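Local coordinates for protein glycoside Hydrolase (Bacteroides uniformis, PDB 5T99) that probably hydrolyses galactose-containing agarose oligosaccharides as a family 2 glycoside hydrolase and binds the iminosugar galacto-isofagomine in its pocket, at residues 374-379 / 418-423. Sequence-based numbering, arbitrary orientation.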
loop_
_atom_site.group_PDB
_atom_site.type_symbol
_atom_site.label_atom_id
_atom_site.label_comp_id
_atom_site.label_asym_id
_atom_site.label_seq_id
_atom_site.Cartn_x
_atom_site.Cartn_y
_atom_site.Cartn_z
ATOM N N GLU A 374 -17.683 -4.800 2.498
ATOM C CA GLU A 374 -19.032 -5.334 2.777
ATOM C C GLU A 374 -19.729 -5.703 1.468
ATOM O O GLU A 374 -19.362 -5.192 0.415
ATOM C CB GLU A 374 -19.869 -4.318 3.570
ATOM C CG GLU A 374 -20.129 -3.009 2.839
ATOM C CD GLU A 374 -20.919 -2.003 3.665
ATOM O OE1 GLU A 374 -20.531 -1.725 4.805
ATOM O OE2 GLU A 374 -21.920 -1.468 3.163
ATOM N N TRP A 375 -20.725 -6.586 1.538
ATOM C CA TRP A 375 -21.409 -7.050 0.336
ATOM C C TRP A 375 -22.827 -6.503 0.285
ATOM O O TRP A 375 -22.982 -5.331 -0.013
ATOM C CB TRP A 375 -21.360 -8.573 0.217
ATOM C CG TRP A 375 -19.996 -9.149 0.066
ATOM C CD1 TRP A 375 -18.854 -8.501 -0.317
ATOM C CD2 TRP A 375 -19.635 -10.518 0.270
ATOM N NE1 TRP A 375 -17.801 -9.381 -0.347
ATOM C CE2 TRP A 375 -18.249 -10.627 0.005
ATOM C CE3 TRP A 375 -20.348 -11.668 0.652
ATOM C CZ2 TRP A 375 -17.562 -11.831 0.117
ATOM C CZ3 TRP A 375 -19.668 -12.864 0.754
ATOM C CH2 TRP A 375 -18.282 -12.938 0.489
ATOM N N THR A 376 -23.848 -7.325 0.562
ATOM C CA THR A 376 -25.242 -6.854 0.556
ATOM C C THR A 376 -25.660 -6.303 1.912
ATOM O O THR A 376 -26.569 -5.493 1.965
ATOM C CB THR A 376 -26.256 -7.949 0.135
ATOM O OG1 THR A 376 -26.395 -8.934 1.173
ATOM C CG2 THR A 376 -25.830 -8.615 -1.179
ATOM N N LYS A 377 -25.017 -6.761 2.989
ATOM C CA LYS A 377 -25.343 -6.343 4.366
ATOM C C LYS A 377 -24.398 -5.226 4.828
ATOM O O LYS A 377 -23.174 -5.373 4.757
ATOM C CB LYS A 377 -25.212 -7.520 5.339
ATOM C CG LYS A 377 -26.180 -8.677 5.123
ATOM C CD LYS A 377 -27.578 -8.377 5.657
ATOM C CE LYS A 377 -28.220 -9.579 6.363
ATOM N NZ LYS A 377 -28.707 -10.594 5.396
ATOM N N ALA A 378 -24.983 -4.139 5.336
ATOM C CA ALA A 378 -24.250 -2.922 5.732
ATOM C C ALA A 378 -23.454 -3.066 7.025
ATOM O O ALA A 378 -23.979 -3.537 8.027
ATOM C CB ALA A 378 -25.232 -1.768 5.892
ATOM N N LYS A 379 -22.185 -2.665 6.979
ATOM C CA LYS A 379 -21.393 -2.370 8.173
ATOM C C LYS A 379 -21.528 -0.905 8.527
ATOM O O LYS A 379 -21.631 -0.576 9.704
ATOM C CB LYS A 379 -19.912 -2.656 7.963
ATOM C CG LYS A 379 -19.539 -4.119 7.838
ATOM C CD LYS A 379 -18.048 -4.230 7.589
ATOM C CE LYS A 379 -17.599 -5.671 7.579
ATOM N NZ LYS A 379 -16.227 -5.814 7.041
ATOM N N ILE A 418 -17.193 -9.912 6.139
ATOM C CA ILE A 418 -18.537 -9.580 5.666
ATOM C C ILE A 418 -19.640 -10.181 6.543
ATOM O O ILE A 418 -19.490 -11.281 7.070
ATOM C CB ILE A 418 -18.744 -9.929 4.169
ATOM C CG1 ILE A 418 -18.804 -11.454 3.893
ATOM C CG2 ILE A 418 -17.732 -9.177 3.313
ATOM C CD1 ILE A 418 -17.555 -12.292 4.091
ATOM N N LEU A 419 -20.738 -9.445 6.710
ATOM C CA LEU A 419 -21.827 -9.865 7.619
ATOM C C LEU A 419 -22.559 -11.147 7.166
ATOM O O LEU A 419 -23.133 -11.869 7.996
ATOM C CB LEU A 419 -22.819 -8.717 7.845
ATOM C CG LEU A 419 -22.448 -7.735 8.970
ATOM C CD1 LEU A 419 -20.970 -7.355 8.974
ATOM C CD2 LEU A 419 -23.323 -6.490 8.892
ATOM N N GLU A 420 -22.482 -11.441 5.865
ATOM C CA GLU A 420 -23.041 -12.663 5.283
ATOM C C GLU A 420 -22.450 -13.953 5.881
ATOM O O GLU A 420 -23.055 -15.015 5.747
ATOM C CB GLU A 420 -22.894 -12.661 3.743
ATOM C CG GLU A 420 -23.810 -11.679 2.998
ATOM C CD GLU A 420 -23.347 -10.213 3.000
ATOM O OE1 GLU A 420 -22.332 -9.857 3.660
ATOM O OE2 GLU A 420 -24.013 -9.388 2.332
ATOM N N GLN A 421 -21.302 -13.871 6.555
ATOM C CA GLN A 421 -20.791 -14.989 7.357
ATOM C C GLN A 421 -21.839 -15.594 8.314
ATOM O O GLN A 421 -21.861 -16.816 8.520
ATOM C CB GLN A 421 -19.593 -14.547 8.201
ATOM C CG GLN A 421 -18.314 -14.259 7.442
ATOM C CD GLN A 421 -17.307 -13.601 8.348
ATOM O OE1 GLN A 421 -16.420 -14.261 8.892
ATOM N NE2 GLN A 421 -17.474 -12.308 8.569
ATOM N N SER A 422 -22.678 -14.743 8.909
ATOM C CA SER A 422 -23.736 -15.217 9.813
ATOM C C SER A 422 -25.136 -15.476 9.183
ATOM O O SER A 422 -26.004 -15.954 9.893
ATOM C CB SER A 422 -23.841 -14.311 11.060
ATOM O OG SER A 422 -24.319 -13.022 10.726
ATOM N N ASP A 423 -25.355 -15.153 7.896
ATOM C CA ASP A 423 -26.569 -15.609 7.159
ATOM C C ASP A 423 -26.393 -17.096 6.870
ATOM O O ASP A 423 -25.769 -17.489 5.878
ATOM C CB ASP A 423 -26.821 -14.818 5.851
ATOM C CG ASP A 423 -28.155 -15.215 5.117
ATOM O OD1 ASP A 423 -28.836 -16.212 5.469
ATOM O OD2 ASP A 423 -28.532 -14.502 4.156
HETATM O O HOH W 1 -21.390 -7.423 4.227
#
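Ile418 lies over one face of the Trp375 indole, where two loops meet that follow neighbouring parallel strands, 366-370 and 409-416, of the TIM-barrel domain. Its CG1 stands 3.5 Å from the centroid of the six-membered ring and 11° off the normal, a CH-pi contact, while CG2 sits above the same plane, offset toward the rim. A chi1 of 71° places CG1 between backbone N and carbonyl carbon, which spreads both branches over the indole; Trp375 NE1 bonds to Ile414 O. Leu419 opens a short 3-10 turn. Its CB packs on Lys377 CB, and its CD1 lies 3.7 Å from CG of Lys379, whose amine turns to Asp373 and Asn416 near the bound galacto-isofagomine. Glu420 carries the polar part, with a chain bent at chi2 (79°) that brings its carboxylate to the 375-377 backbone. OE2 takes three hydrogen bonds: Thr376 N (2.7 Å) and Lys377 N (2.9 Å) come on its syn side, tilted out of plane, and the Thr376 hydroxyl OG1 donates to the anti lone pair of OE2. An alanine here, lacking the carboxylate, would probably leave both N-H groups and the hydroxyl without their shared acceptor. One water completes the junction, donating to Glu420 OE1 and Lys377 O and accepting from Leu419 N and, at 2.9 Å, from Trp375 N.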